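Local coordinates for CELL division protein FTSZ homolog 1 (Methanocaldococcus jannaschii, PDB 2VAP) that probably forms the contractile Z ring at the future site of cell division, binding GTP and hydrolysing it as it polymerises, at residues A[39-44]-A[120-125]; A[60-65]-A[222-227]; A[160-165]-A[193-198]; A[188-193]-A[249-254]. One frame throughout, in Å; residues are numbered along the deposited sequence.

In the fold
Interactions 1, 2 and 4 reach the parallel sheet of the tubulin-like GTPase domain. Interaction 1 pairs two central strands. Interaction 2 sets helix 204-227 beside the loop entering strand 64-70, neighbour of 40-45. K65 bonds I40 and V42 through the backbone, so the two touch, centres about 11 Å apart. Interaction 4 joins edge strand 186-191 to strand 249-256 of the C-terminal domain; the I190 side chain is about 9 Å from GDP. Interaction 3 touches it, shares E193, and has its centre about 11 Å away; L160 bonds I190 and N192 through the backbone. It holds P161 and E165 of the GDP pocket. Across the chain's centre, interactions 1 and 3 are about 29 Å apart by centres.

Interaction 1: residues A[39-44]-A[120-125]; sequences KITVVG and QDSDMV
I40 and T41 pair in parallel with M124 and V125, and the loop residues K39, S122 and D123 extend the contact at the entrance to the strands. It lies in the middle of the Rossmann-like sheet of the FtsZ GTPase domain, at the N-terminal ends of strands 40-45 and 124-130. I40 is in register with M124, and T41 with V125. The backbone ladder is short. T41 N gives a hydrogen bond to M124 O at 3.1 Å. K39 O takes two bonds, from D123 N and M124 N, so one carbonyl ties down the turn into the second strand. The side chain of D123 closes the same end. Its chi1 of -62° sets CG beside its own backbone N. OD2 accepts from K39 N at 2.8 Å, almost straight at 169°, on its anti side and slightly out of the carboxylate plane. The K39 chain runs extended past D121, with CD 3.4 Å from D121 O. On one face of the sheet I40 and M124 run alongside each other, and I40 CG1 meets M124 CB at 4.1 Å. Helix 204-227 covers this face through T227 and I226. On the other face V43 CG2 packs on V125 CG1. Strand 40-45 leads on to G47 and A48 of the GTP site. At the edge of the pairing the hydroxyls of T41 and S122 meet. S122 OG is bonded to I119 O as well, and T41 OG1 lies 2.7 Å from S122 OG.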
loop_
_atom_site.group_PDB
_atom_site.type_symbol
_atom_site.label_atom_id
_atom_site.label_comp_id
_atom_site.label_asym_id
_atom_site.label_seq_id
_atom_site.Cartn_x
_atom_site.Cartn_y
_atom_site.Cartn_z
ATOM N N LYS A 39 -1.404 -11.757 11.200
ATOM C CA LYS A 39 -2.147 -12.313 10.075
ATOM C C LYS A 39 -2.538 -11.155 9.164
ATOM O O LYS A 39 -3.268 -10.251 9.577
ATOM C CB LYS A 39 -3.387 -13.071 10.555
ATOM C CG LYS A 39 -3.078 -14.375 11.277
ATOM C CD LYS A 39 -4.351 -15.103 11.677
ATOM C CE LYS A 39 -4.039 -16.397 12.412
ATOM N NZ LYS A 39 -5.276 -17.121 12.813
ATOM N N ILE A 40 -2.025 -11.175 7.937
ATOM C CA ILE A 40 -2.213 -10.070 6.997
ATOM C C ILE A 40 -2.930 -10.536 5.734
ATOM O O ILE A 40 -2.591 -11.573 5.160
ATOM C CB ILE A 40 -0.862 -9.385 6.636
ATOM C CG1 ILE A 40 -0.182 -8.843 7.901
ATOM C CG2 ILE A 40 -1.065 -8.264 5.606
ATOM C CD1 ILE A 40 1.207 -8.270 7.677
ATOM N N THR A 41 -3.927 -9.761 5.317
ATOM C CA THR A 41 -4.643 -10.015 4.071
ATOM C C THR A 41 -4.594 -8.773 3.180
ATOM O O THR A 41 -4.810 -7.655 3.649
ATOM C CB THR A 41 -6.108 -10.437 4.338
ATOM O OG1 THR A 41 -6.124 -11.575 5.209
ATOM C CG2 THR A 41 -6.822 -10.797 3.040
ATOM N N VAL A 42 -4.289 -8.981 1.901
ATOM C CA VAL A 42 -4.301 -7.905 0.914
ATOM C C VAL A 42 -5.497 -8.102 -0.017
ATOM O O VAL A 42 -5.637 -9.155 -0.643
ATOM C CB VAL A 42 -2.984 -7.856 0.090
ATOM C CG1 VAL A 42 -2.991 -6.676 -0.876
ATOM C CG2 VAL A 42 -1.772 -7.779 1.011
ATOM N N VAL A 43 -6.356 -7.088 -0.090
ATOM C CA VAL A 43 -7.555 -7.137 -0.929
ATOM C C VAL A 43 -7.439 -6.153 -2.092
ATOM O O VAL A 43 -7.327 -4.942 -1.885
ATOM C CB VAL A 43 -8.847 -6.846 -0.117
ATOM C CG1 VAL A 43 -10.086 -7.012 -0.994
ATOM C CG2 VAL A 43 -8.938 -7.758 1.098
ATOM N N GLY A 44 -7.462 -6.685 -3.313
ATOM C CA GLY A 44 -7.403 -5.870 -4.523
ATOM C C GLY A 44 -8.760 -5.773 -5.190
ATOM O O GLY A 44 -9.376 -6.794 -5.506
ATOM N N GLN A 120 -11.703 -12.477 7.634
ATOM C CA GLN A 120 -11.914 -12.824 9.039
ATOM C C GLN A 120 -10.613 -13.268 9.708
ATOM O O GLN A 120 -9.813 -13.993 9.111
ATOM C CB GLN A 120 -12.971 -13.929 9.158
ATOM C CG GLN A 120 -13.539 -14.129 10.564
ATOM C CD GLN A 120 -14.578 -13.085 10.939
ATOM O OE1 GLN A 120 -14.375 -12.295 11.860
ATOM N NE2 GLN A 120 -15.698 -13.078 10.223
ATOM N N ASP A 121 -10.413 -12.810 10.944
ATOM C CA ASP A 121 -9.252 -13.169 11.772
ATOM C C ASP A 121 -7.930 -12.524 11.342
ATOM O O ASP A 121 -6.875 -12.831 11.902
ATOM C CB ASP A 121 -9.097 -14.696 11.900
ATOM C CG ASP A 121 -10.338 -15.368 12.468
ATOM O OD1 ASP A 121 -10.956 -14.814 13.403
ATOM O OD2 ASP A 121 -10.692 -16.462 11.979
ATOM N N SER A 122 -7.987 -11.627 10.355
ATOM C CA SER A 122 -6.819 -10.829 9.981
ATOM C C SER A 122 -6.540 -9.783 11.055
ATOM O O SER A 122 -7.464 -9.141 11.563
ATOM C CB SER A 122 -7.028 -10.135 8.632
ATOM O OG SER A 122 -7.267 -11.068 7.594
ATOM N N ASP A 123 -5.264 -9.628 11.406
ATOM C CA ASP A 123 -4.827 -8.566 12.310
ATOM C C ASP A 123 -4.666 -7.258 11.541
ATOM O O ASP A 123 -4.822 -6.170 12.100
ATOM C CB ASP A 123 -3.499 -8.937 12.976
ATOM C CG ASP A 123 -3.598 -10.188 13.829
ATOM O OD1 ASP A 123 -4.447 -10.226 14.746
ATOM O OD2 ASP A 123 -2.818 -11.132 13.586
ATOM N N MET A 124 -4.350 -7.383 10.253
ATOM C CA MET A 124 -4.124 -6.236 9.383
ATOM C C MET A 124 -4.679 -6.530 7.994
ATOM O O MET A 124 -4.482 -7.623 7.459
ATOM C CB MET A 124 -2.627 -5.932 9.300
ATOM C CG MET A 124 -2.281 -4.581 8.702
ATOM S SD MET A 124 -0.496 -4.332 8.672
ATOM C CE MET A 124 -0.399 -2.610 8.199
ATOM N N VAL A 125 -5.385 -5.558 7.423
ATOM C CA VAL A 125 -5.924 -5.695 6.069
ATOM C C VAL A 125 -5.468 -4.532 5.191
ATOM O O VAL A 125 -5.660 -3.364 5.540
ATOM C CB VAL A 125 -7.478 -5.794 6.055
ATOM C CG1 VAL A 125 -8.006 -5.869 4.620
ATOM C CG2 VAL A 125 -7.955 -7.000 6.851
#

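Interaction 2: residues A[60-65]-A[222-227]; sequences GIEGAK and LVELIT
Two hydrogen bonds, both on the backbone of E62, tie the loop before strand 64-70 to E224 and T227 in the last turns of helix 204-227. This long helix links the two domains of the tubulin/FtsZ fold. E62 N donates a hydrogen bond to E224 OE2 at 3.1 Å, and OE2 accepts through its anti lone pair, away from OE1. T227 OG1 donates a hydrogen bond to E62 O at 2.7 Å, from well above the carbonyl plane. The T227 chi1 of 64° sets OG1 between its own backbone N and carbonyl carbon. From there the hydroxyl faces the loop, and CG2 lies 3.7 Å from G63 O. G63, with positive phi and no side chain, lets its CA come within 5.4 Å of T227 CA. The apolar contacts centre on V223. I61 CD1 comes across it, roughly perpendicular, 3.9 Å from CB. A64 CB touches V223 CG1 from the strand side, at 3.8 Å. V223 also packs on V42 and F126 of the sheet. Two like charges lie near each other. The E62 and E224 chains are crosswise, with their carboxylate planes 78° apart and their OE2 atoms 4.3 Å from each other. The bond from E62 N should stabilise the charge on E224. The nearby carboxylate of E62 probably works against this and may raise the proton affinity of the pair.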
loop_
_atom_site.group_PDB
_atom_site.type_symbol
_atom_site.label_atom_id
_atom_site.label_comp_id
_atom_site.label_asym_id
_atom_site.label_seq_id
_atom_site.Cartn_x
_atom_site.Cartn_y
_atom_site.Cartn_z
ATOM N N GLY A 60 5.348 -13.662 -5.368
ATOM C CA GLY A 60 5.374 -14.353 -4.085
ATOM C C GLY A 60 5.519 -13.414 -2.905
ATOM O O GLY A 60 6.576 -13.365 -2.270
ATOM N N ILE A 61 4.455 -12.667 -2.617
ATOM C CA ILE A 61 4.405 -11.802 -1.435
ATOM C C ILE A 61 4.416 -12.661 -0.168
ATOM O O ILE A 61 3.640 -13.610 -0.039
ATOM C CB ILE A 61 3.189 -10.820 -1.468
ATOM C CG1 ILE A 61 3.212 -9.880 -0.254
ATOM C CG2 ILE A 61 1.855 -11.577 -1.588
ATOM C CD1 ILE A 61 2.341 -8.639 -0.399
ATOM N N GLU A 62 5.314 -12.329 0.756
ATOM C CA GLU A 62 5.542 -13.165 1.930
ATOM C C GLU A 62 4.580 -12.863 3.077
ATOM O O GLU A 62 4.299 -11.702 3.376
ATOM C CB GLU A 62 6.995 -13.051 2.401
ATOM C CG GLU A 62 8.015 -13.537 1.373
ATOM C CD GLU A 62 9.404 -13.728 1.954
ATOM O OE1 GLU A 62 9.523 -14.342 3.035
ATOM O OE2 GLU A 62 10.381 -13.273 1.321
ATOM N N GLY A 63 4.068 -13.929 3.693
ATOM C CA GLY A 63 3.250 -13.841 4.905
ATOM C C GLY A 63 1.927 -13.105 4.789
ATOM O O GLY A 63 1.421 -12.579 5.782
ATOM N N ALA A 64 1.364 -13.070 3.583
ATOM C CA ALA A 64 0.094 -12.385 3.353
ATOM C C ALA A 64 -0.837 -13.174 2.439
ATOM O O ALA A 64 -0.410 -13.718 1.418
ATOM C CB ALA A 64 0.333 -10.989 2.791
ATOM N N LYS A 65 -2.108 -13.226 2.826
ATOM C CA LYS A 65 -3.161 -13.807 2.002
ATOM C C LYS A 65 -3.584 -12.786 0.954
ATOM O O LYS A 65 -3.732 -11.602 1.261
ATOM C CB LYS A 65 -4.356 -14.191 2.881
ATOM C CG LYS A 65 -5.494 -14.900 2.156
ATOM C CD LYS A 65 -6.664 -15.140 3.098
ATOM C CE LYS A 65 -7.823 -15.822 2.389
ATOM N NZ LYS A 65 -8.943 -16.109 3.328
ATOM N N LEU A 222 5.419 -2.473 2.257
ATOM C CA LEU A 222 4.791 -2.291 3.565
ATOM C C LEU A 222 4.513 -3.620 4.266
ATOM O O LEU A 222 4.769 -3.755 5.464
ATOM C CB LEU A 222 3.506 -1.462 3.455
ATOM C CG LEU A 222 3.665 0.060 3.416
ATOM C CD1 LEU A 222 2.391 0.716 2.910
ATOM C CD2 LEU A 222 4.048 0.614 4.786
ATOM N N VAL A 223 3.992 -4.589 3.515
ATOM C CA VAL A 223 3.704 -5.923 4.048
ATOM C C VAL A 223 4.984 -6.609 4.530
ATOM O O VAL A 223 5.052 -7.082 5.667
ATOM C CB VAL A 223 2.987 -6.824 3.001
ATOM C CG1 VAL A 223 2.924 -8.277 3.474
ATOM C CG2 VAL A 223 1.588 -6.307 2.713
ATOM N N GLU A 224 5.995 -6.641 3.665
ATOM C CA GLU A 224 7.224 -7.388 3.940
ATOM C C GLU A 224 8.142 -6.713 4.962
ATOM O O GLU A 224 9.043 -7.351 5.516
ATOM C CB GLU A 224 7.954 -7.737 2.637
ATOM C CG GLU A 224 7.168 -8.729 1.772
ATOM C CD GLU A 224 7.935 -9.254 0.571
ATOM O OE1 GLU A 224 8.927 -8.623 0.149
ATOM O OE2 GLU A 224 7.528 -10.308 0.037
ATOM N N LEU A 225 7.895 -5.431 5.227
ATOM C CA LEU A 225 8.518 -4.744 6.357
ATOM C C LEU A 225 8.209 -5.502 7.652
ATOM O O LEU A 225 9.051 -5.591 8.548
ATOM C CB LEU A 225 8.018 -3.296 6.442
ATOM C CG LEU A 225 8.573 -2.369 7.527
ATOM C CD1 LEU A 225 10.039 -2.040 7.284
ATOM C CD2 LEU A 225 7.749 -1.095 7.592
ATOM N N ILE A 226 7.001 -6.062 7.724
ATOM C CA ILE A 226 6.550 -6.850 8.869
ATOM C C ILE A 226 6.877 -8.341 8.714
ATOM O O ILE A 226 7.382 -8.969 9.647
ATOM C CB ILE A 226 5.018 -6.686 9.099
ATOM C CG1 ILE A 226 4.636 -5.201 9.160
ATOM C CG2 ILE A 226 4.571 -7.423 10.364
ATOM C CD1 ILE A 226 3.159 -4.921 8.939
ATOM N N THR A 227 6.606 -8.894 7.531
ATOM C CA THR A 227 6.568 -10.353 7.344
ATOM C C THR A 227 7.874 -11.017 6.905
ATOM O O THR A 227 8.115 -12.180 7.231
ATOM C CB THR A 227 5.474 -10.770 6.331
ATOM O OG1 THR A 227 5.788 -10.240 5.038
ATOM C CG2 THR A 227 4.103 -10.273 6.769
#

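Interaction 3: residues A[160-165]-A[193-198]; sequences LPFVME and EKLFEI. With GDP (guanosine-5'-diphosphate), chain B.
Tilted 45° apart, the rings of F162 and F196 pack with their centroids 4.9 Å from each other. F162 lies in the loop between strand 153-160 and helix 167-181 of the GTPase domain. Segment 193-198, with F196, follows the edge strand 186-191. F162 CE1 lies over one face of the F196 ring, offset toward the rim. L195 CD1 reaches F162 CZ at 4.0 Å. The bent M164 chain brings CE to F196 CZ at 3.7 Å. F208 of helix 204-227 also meets the F162 ring. E193 makes the polar link. It bends at chi2 (64°), which turns the carboxylate to V163. OE1 takes V163 N at 2.8 Å in a nearly straight bond, approached from above the carboxylate plane, while V163 CG2 rests on E193 CD. Two waters bridge the segments, one between P161 O and E193 N, the other between M164 N and E193 OE1. E165 OE1 accepts from GDP O3' at 2.7 Å and OE2 from O2' at 2.6 Å. F162 N also bonds E165 OE2, consistent with it orienting that carboxylate. The loop is thus two-sided: aromatic packing and E193 hold one side, while the other binds the ribose hydroxyls of GDP through E165, a GTP-binding residue.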
loop_
_atom_site.group_PDB
_atom_site.type_symbol
_atom_site.label_atom_id
_atom_site.label_comp_id
_atom_site.label_asym_id
_atom_site.label_seq_id
_atom_site.Cartn_x
_atom_site.Cartn_y
_atom_site.Cartn_z
ATOM N N LEU A 160 -4.575 7.771 -7.420
ATOM C CA LEU A 160 -5.467 8.717 -8.075
ATOM C C LEU A 160 -5.107 8.742 -9.561
ATOM O O LEU A 160 -3.937 8.580 -9.907
ATOM C CB LEU A 160 -5.333 10.113 -7.460
ATOM C CG LEU A 160 -5.785 10.304 -6.008
ATOM C CD1 LEU A 160 -5.423 11.698 -5.531
ATOM C CD2 LEU A 160 -7.281 10.048 -5.832
ATOM N N PRO A 161 -6.107 8.936 -10.441
ATOM C CA PRO A 161 -5.884 8.833 -11.887
ATOM C C PRO A 161 -4.982 9.927 -12.467
ATOM O O PRO A 161 -4.776 10.966 -11.835
ATOM C CB PRO A 161 -7.298 8.957 -12.467
ATOM C CG PRO A 161 -8.063 9.705 -11.446
ATOM C CD PRO A 161 -7.512 9.256 -10.129
ATOM N N PHE A 162 -4.448 9.671 -13.661
ATOM C CA PHE A 162 -3.722 10.678 -14.431
ATOM C C PHE A 162 -4.691 11.768 -14.876
ATOM O O PHE A 162 -5.875 11.497 -15.090
ATOM C CB PHE A 162 -3.081 10.054 -15.674
ATOM C CG PHE A 162 -2.043 9.005 -15.377
ATOM C CD1 PHE A 162 -0.725 9.365 -15.111
ATOM C CD2 PHE A 162 -2.377 7.655 -15.395
ATOM C CE1 PHE A 162 0.244 8.394 -14.856
ATOM C CE2 PHE A 162 -1.414 6.678 -15.138
ATOM C CZ PHE A 162 -0.102 7.050 -14.867
ATOM N N VAL A 163 -4.189 12.992 -15.028
ATOM C CA VAL A 163 -5.018 14.116 -15.476
ATOM C C VAL A 163 -5.657 13.848 -16.846
ATOM O O VAL A 163 -6.813 14.212 -17.076
ATOM C CB VAL A 163 -4.228 15.456 -15.473
ATOM C CG1 VAL A 163 -4.991 16.552 -16.211
ATOM C CG2 VAL A 163 -3.939 15.896 -14.043
ATOM N N MET A 164 -4.917 13.187 -17.736
ATOM C CA MET A 164 -5.408 12.915 -19.093
ATOM C C MET A 164 -6.589 11.935 -19.139
ATOM O O MET A 164 -7.216 11.759 -20.186
ATOM C CB MET A 164 -4.270 12.461 -20.019
ATOM C CG MET A 164 -3.786 11.033 -19.815
ATOM S SD MET A 164 -2.711 10.492 -21.161
ATOM C CE MET A 164 -1.203 11.368 -20.770
ATOM N N GLU A 165 -6.890 11.309 -18.001
ATOM C CA GLU A 165 -8.046 10.415 -17.888
ATOM C C GLU A 165 -9.366 11.184 -17.805
ATOM O O GLU A 165 -10.435 10.615 -18.032
ATOM C CB GLU A 165 -7.900 9.478 -16.688
ATOM C CG GLU A 165 -6.724 8.520 -16.781
ATOM C CD GLU A 165 -6.761 7.459 -15.703
ATOM O OE1 GLU A 165 -7.786 6.751 -15.608
ATOM O OE2 GLU A 165 -5.767 7.331 -14.956
ATOM N N GLU A 193 -0.455 11.065 -11.521
ATOM C CA GLU A 193 0.001 12.221 -12.298
ATOM C C GLU A 193 1.475 12.552 -12.039
ATOM O O GLU A 193 2.196 12.951 -12.956
ATOM C CB GLU A 193 -0.892 13.442 -12.040
ATOM C CG GLU A 193 -0.569 14.678 -12.893
ATOM C CD GLU A 193 -0.784 14.473 -14.393
ATOM O OE1 GLU A 193 -1.389 13.455 -14.799
ATOM O OE2 GLU A 193 -0.352 15.348 -15.174
ATOM N N LYS A 194 1.919 12.361 -10.798
ATOM C CA LYS A 194 3.307 12.644 -10.420
ATOM C C LYS A 194 4.316 11.656 -11.018
ATOM O O LYS A 194 5.518 11.930 -11.034
ATOM C CB LYS A 194 3.462 12.725 -8.895
ATOM C CG LYS A 194 2.603 13.801 -8.216
ATOM C CD LYS A 194 2.843 15.210 -8.768
ATOM C CE LYS A 194 4.105 15.841 -8.204
ATOM N NZ LYS A 194 4.180 17.298 -8.504
ATOM N N LEU A 195 3.827 10.520 -11.516
ATOM C CA LEU A 195 4.680 9.559 -12.222
ATOM C C LEU A 195 5.247 10.164 -13.505
ATOM O O LEU A 195 6.318 9.765 -13.967
ATOM C CB LEU A 195 3.917 8.270 -12.543
ATOM C CG LEU A 195 3.411 7.425 -11.371
ATOM C CD1 LEU A 195 2.452 6.363 -11.873
ATOM C CD2 LEU A 195 4.563 6.795 -10.604
ATOM N N PHE A 196 4.525 11.133 -14.065
ATOM C CA PHE A 196 4.970 11.836 -15.268
ATOM C C PHE A 196 6.130 12.805 -15.008
ATOM O O PHE A 196 6.694 13.367 -15.948
ATOM C CB PHE A 196 3.798 12.556 -15.943
ATOM C CG PHE A 196 2.935 11.659 -16.798
ATOM C CD1 PHE A 196 3.507 10.694 -17.626
ATOM C CD2 PHE A 196 1.551 11.802 -16.796
ATOM C CE1 PHE A 196 2.712 9.871 -18.424
ATOM C CE2 PHE A 196 0.748 10.988 -17.594
ATOM C CZ PHE A 196 1.331 10.019 -18.406
ATOM N N GLU A 197 6.477 13.002 -13.738
ATOM C CA GLU A 197 7.696 13.728 -13.383
ATOM C C GLU A 197 8.890 12.776 -13.373
ATOM O O GLU A 197 10.030 13.192 -13.590
ATOM C CB GLU A 197 7.552 14.436 -12.033
ATOM C CG GLU A 197 6.652 15.668 -12.073
ATOM C CD GLU A 197 6.690 16.492 -10.793
ATOM O OE1 GLU A 197 7.554 16.239 -9.925
ATOM O OE2 GLU A 197 5.849 17.406 -10.658
ATOM N N ILE A 198 8.615 11.496 -13.127
ATOM C CA ILE A 198 9.637 10.450 -13.157
ATOM C C ILE A 198 9.871 9.977 -14.594
ATOM O O ILE A 198 11.018 9.851 -15.032
ATOM C CB ILE A 198 9.269 9.250 -12.240
ATOM C CG1 ILE A 198 8.992 9.730 -10.809
ATOM C CG2 ILE A 198 10.382 8.197 -12.250
ATOM C CD1 ILE A 198 8.291 8.709 -9.922
HETATM P PB GDP B . -12.582 -0.476 -12.147
HETATM O O1B GDP B . -13.998 -0.085 -12.493
HETATM O O2B GDP B . -12.347 -1.916 -12.540
HETATM O O3B GDP B . -12.369 -0.305 -10.663
HETATM O O3A GDP B . -11.594 0.497 -12.965
HETATM P PA GDP B . -10.037 0.182 -13.232
HETATM O O1A GDP B . -9.402 -0.557 -12.080
HETATM O O2A GDP B . -9.845 -0.555 -14.537
HETATM O "O5'" GDP B . -9.414 1.658 -13.355
HETATM C "C5'" GDP B . -9.551 2.584 -12.281
HETATM C "C4'" GDP B . -8.332 3.490 -12.244
HETATM O "O4'" GDP B . -7.143 2.707 -12.104
HETATM C "C3'" GDP B . -8.178 4.276 -13.536
HETATM O "O3'" GDP B . -8.803 5.560 -13.445
HETATM C "C2'" GDP B . -6.679 4.364 -13.741
HETATM O "O2'" GDP B . -6.160 5.550 -13.133
HETATM C "C1'" GDP B . -6.123 3.162 -12.998
HETATM N N9 GDP B . -5.735 2.063 -13.924
HETATM C C8 GDP B . -6.400 1.622 -15.015
HETATM N N7 GDP B . -5.741 0.591 -15.610
HETATM C C5 GDP B . -4.628 0.357 -14.889
HETATM C C6 GDP B . -3.482 -0.586 -14.949
HETATM O O6 GDP B . -3.400 -1.441 -15.857
HETATM N N1 GDP B . -2.536 -0.492 -13.998
HETATM C C2 GDP B . -2.596 0.420 -13.005
HETATM N N2 GDP B . -1.607 0.458 -12.079
HETATM N N3 GDP B . -3.614 1.310 -12.892
HETATM C C4 GDP B . -4.635 1.326 -13.783
HETATM O O HOH W 1 -2.884 11.774 -9.858
HETATM O O HOH W 2 -2.040 13.197 -17.383
#

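Interaction 4: residues A[188-193]-A[249-254]; sequences VVIPNE and AMIGIG
At V188 and A249 the edge strand of the GTPase sheet pairs with the first strand of the C-terminal domain. The axes of 188-191 and 249-254 lie at 55°, so the strands run parallel here and then diverge. I251 fills the angle between them. Its CB sits on the side facing strand 188-191. CG2 branches to V188 CG1 at 3.6 Å, and these two side chains are nearly perpendicular. Chi1 of 70° tucks CG1 over its own main chain, and from there it reaches I190 CG1 at 4.1 Å. The tip, CD1, meets I190 CD1 at 3.9 Å. I251 also packs on V214 and A218 of helix 204-227, so it touches both the sheet and the helix between the domains. V188 CG2 touches A249 CB at the paired end. Beyond it V189 and M250 point out together, with V189 CG1 3.9 Å from M250 CG. The backbone has one direct bond across the contact, V189 N to A249 O at 2.9 Å and 171°. Farther along, a water takes over. It donates a hydrogen bond to V189 O at 2.8 Å and accepts one from I251 N. The domain interface is therefore mainly apolar. The water satisfies two buried backbone groups where the strands have parted too far to bond directly.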
loop_
_atom_site.group_PDB
_atom_site.type_symbol
_atom_site.label_atom_id
_atom_site.label_comp_id
_atom_site.label_asym_id
_atom_site.label_seq_id
_atom_site.Cartn_x
_atom_site.Cartn_y
_atom_site.Cartn_z
ATOM N N VAL A 188 -2.935 5.504 2.416
ATOM C CA VAL A 188 -1.774 5.791 1.583
ATOM C C VAL A 188 -2.254 6.118 0.173
ATOM O O VAL A 188 -2.846 5.272 -0.501
ATOM C CB VAL A 188 -0.774 4.605 1.545
ATOM C CG1 VAL A 188 0.465 4.978 0.753
ATOM C CG2 VAL A 188 -0.391 4.166 2.957
ATOM N N VAL A 189 -2.004 7.352 -0.257
ATOM C CA VAL A 189 -2.451 7.820 -1.567
ATOM C C VAL A 189 -1.270 8.081 -2.507
ATOM O O VAL A 189 -0.316 8.777 -2.151
ATOM C CB VAL A 189 -3.395 9.064 -1.450
ATOM C CG1 VAL A 189 -2.685 10.257 -0.806
ATOM C CG2 VAL A 189 -3.983 9.437 -2.809
ATOM N N ILE A 190 -1.345 7.496 -3.701
ATOM C CA ILE A 190 -0.324 7.667 -4.731
ATOM C C ILE A 190 -0.932 8.401 -5.929
ATOM O O ILE A 190 -1.768 7.842 -6.638
ATOM C CB ILE A 190 0.263 6.304 -5.189
ATOM C CG1 ILE A 190 0.834 5.530 -3.995
ATOM C CG2 ILE A 190 1.330 6.506 -6.271
ATOM C CD1 ILE A 190 0.977 4.032 -4.235
ATOM N N PRO A 191 -0.521 9.662 -6.154
ATOM C CA PRO A 191 -1.046 10.379 -7.314
ATOM C C PRO A 191 -0.309 9.975 -8.591
ATOM O O PRO A 191 0.861 10.327 -8.770
ATOM C CB PRO A 191 -0.803 11.851 -6.961
ATOM C CG PRO A 191 0.304 11.849 -5.953
ATOM C CD PRO A 191 0.432 10.471 -5.371
ATOM N N ASN A 192 -0.993 9.228 -9.461
ATOM C CA ASN A 192 -0.404 8.763 -10.722
ATOM C C ASN A 192 0.164 9.888 -11.586
ATOM O O ASN A 192 1.149 9.689 -12.290
ATOM C CB ASN A 192 -1.406 7.937 -11.540
ATOM C CG ASN A 192 -1.544 6.500 -11.045
ATOM O OD1 ASN A 192 -2.473 5.790 -11.436
ATOM N ND2 ASN A 192 -0.621 6.063 -10.195
ATOM N N GLU A 193 -0.455 11.065 -11.521
ATOM C CA GLU A 193 0.001 12.221 -12.298
ATOM C C GLU A 193 1.475 12.552 -12.039
ATOM O O GLU A 193 2.196 12.951 -12.956
ATOM C CB GLU A 193 -0.892 13.442 -12.040
ATOM C CG GLU A 193 -0.569 14.678 -12.893
ATOM C CD GLU A 193 -0.784 14.473 -14.393
ATOM O OE1 GLU A 193 -1.389 13.455 -14.799
ATOM O OE2 GLU A 193 -0.352 15.348 -15.174
ATOM N N ALA A 249 -1.456 9.416 4.196
ATOM C CA ALA A 249 -0.058 9.060 3.982
ATOM C C ALA A 249 0.322 9.121 2.508
ATOM O O ALA A 249 -0.524 8.940 1.630
ATOM C CB ALA A 249 0.231 7.676 4.548
ATOM N N MET A 250 1.599 9.390 2.250
ATOM C CA MET A 250 2.148 9.388 0.894
ATOM C C MET A 250 3.500 8.683 0.882
ATOM O O MET A 250 4.142 8.540 1.929
ATOM C CB MET A 250 2.275 10.814 0.351
ATOM C CG MET A 250 0.942 11.476 0.042
ATOM S SD MET A 250 1.123 13.173 -0.531
ATOM C CE MET A 250 -0.574 13.735 -0.452
ATOM N N ILE A 251 3.929 8.240 -0.297
ATOM C CA ILE A 251 5.164 7.463 -0.416
ATOM C C ILE A 251 6.273 8.179 -1.181
ATOM O O ILE A 251 6.016 9.071 -1.994
ATOM C CB ILE A 251 4.927 6.053 -1.042
ATOM C CG1 ILE A 251 4.575 6.155 -2.534
ATOM C CG2 ILE A 251 3.864 5.284 -0.258
ATOM C CD1 ILE A 251 4.675 4.836 -3.292
ATOM N N GLY A 252 7.506 7.775 -0.894
ATOM C CA GLY A 252 8.676 8.182 -1.656
ATOM C C GLY A 252 9.527 6.957 -1.928
ATOM O O GLY A 252 9.781 6.160 -1.021
ATOM N N ILE A 253 9.947 6.795 -3.179
ATOM C CA ILE A 253 10.796 5.671 -3.574
ATOM C C ILE A 253 12.108 6.176 -4.167
ATOM O O ILE A 253 12.114 7.067 -5.020
ATOM C CB ILE A 253 10.081 4.719 -4.577
ATOM C CG1 ILE A 253 8.774 4.182 -3.979
ATOM C CG2 ILE A 253 10.996 3.555 -4.977
ATOM C CD1 ILE A 253 7.837 3.539 -4.993
ATOM N N GLY A 254 13.212 5.603 -3.700
ATOM C CA GLY A 254 14.535 5.925 -4.219
ATOM C C GLY A 254 15.384 4.684 -4.405
ATOM O O GLY A 254 15.251 3.715 -3.656
HETATM O O HOH W 3 2.438 8.984 -2.646
#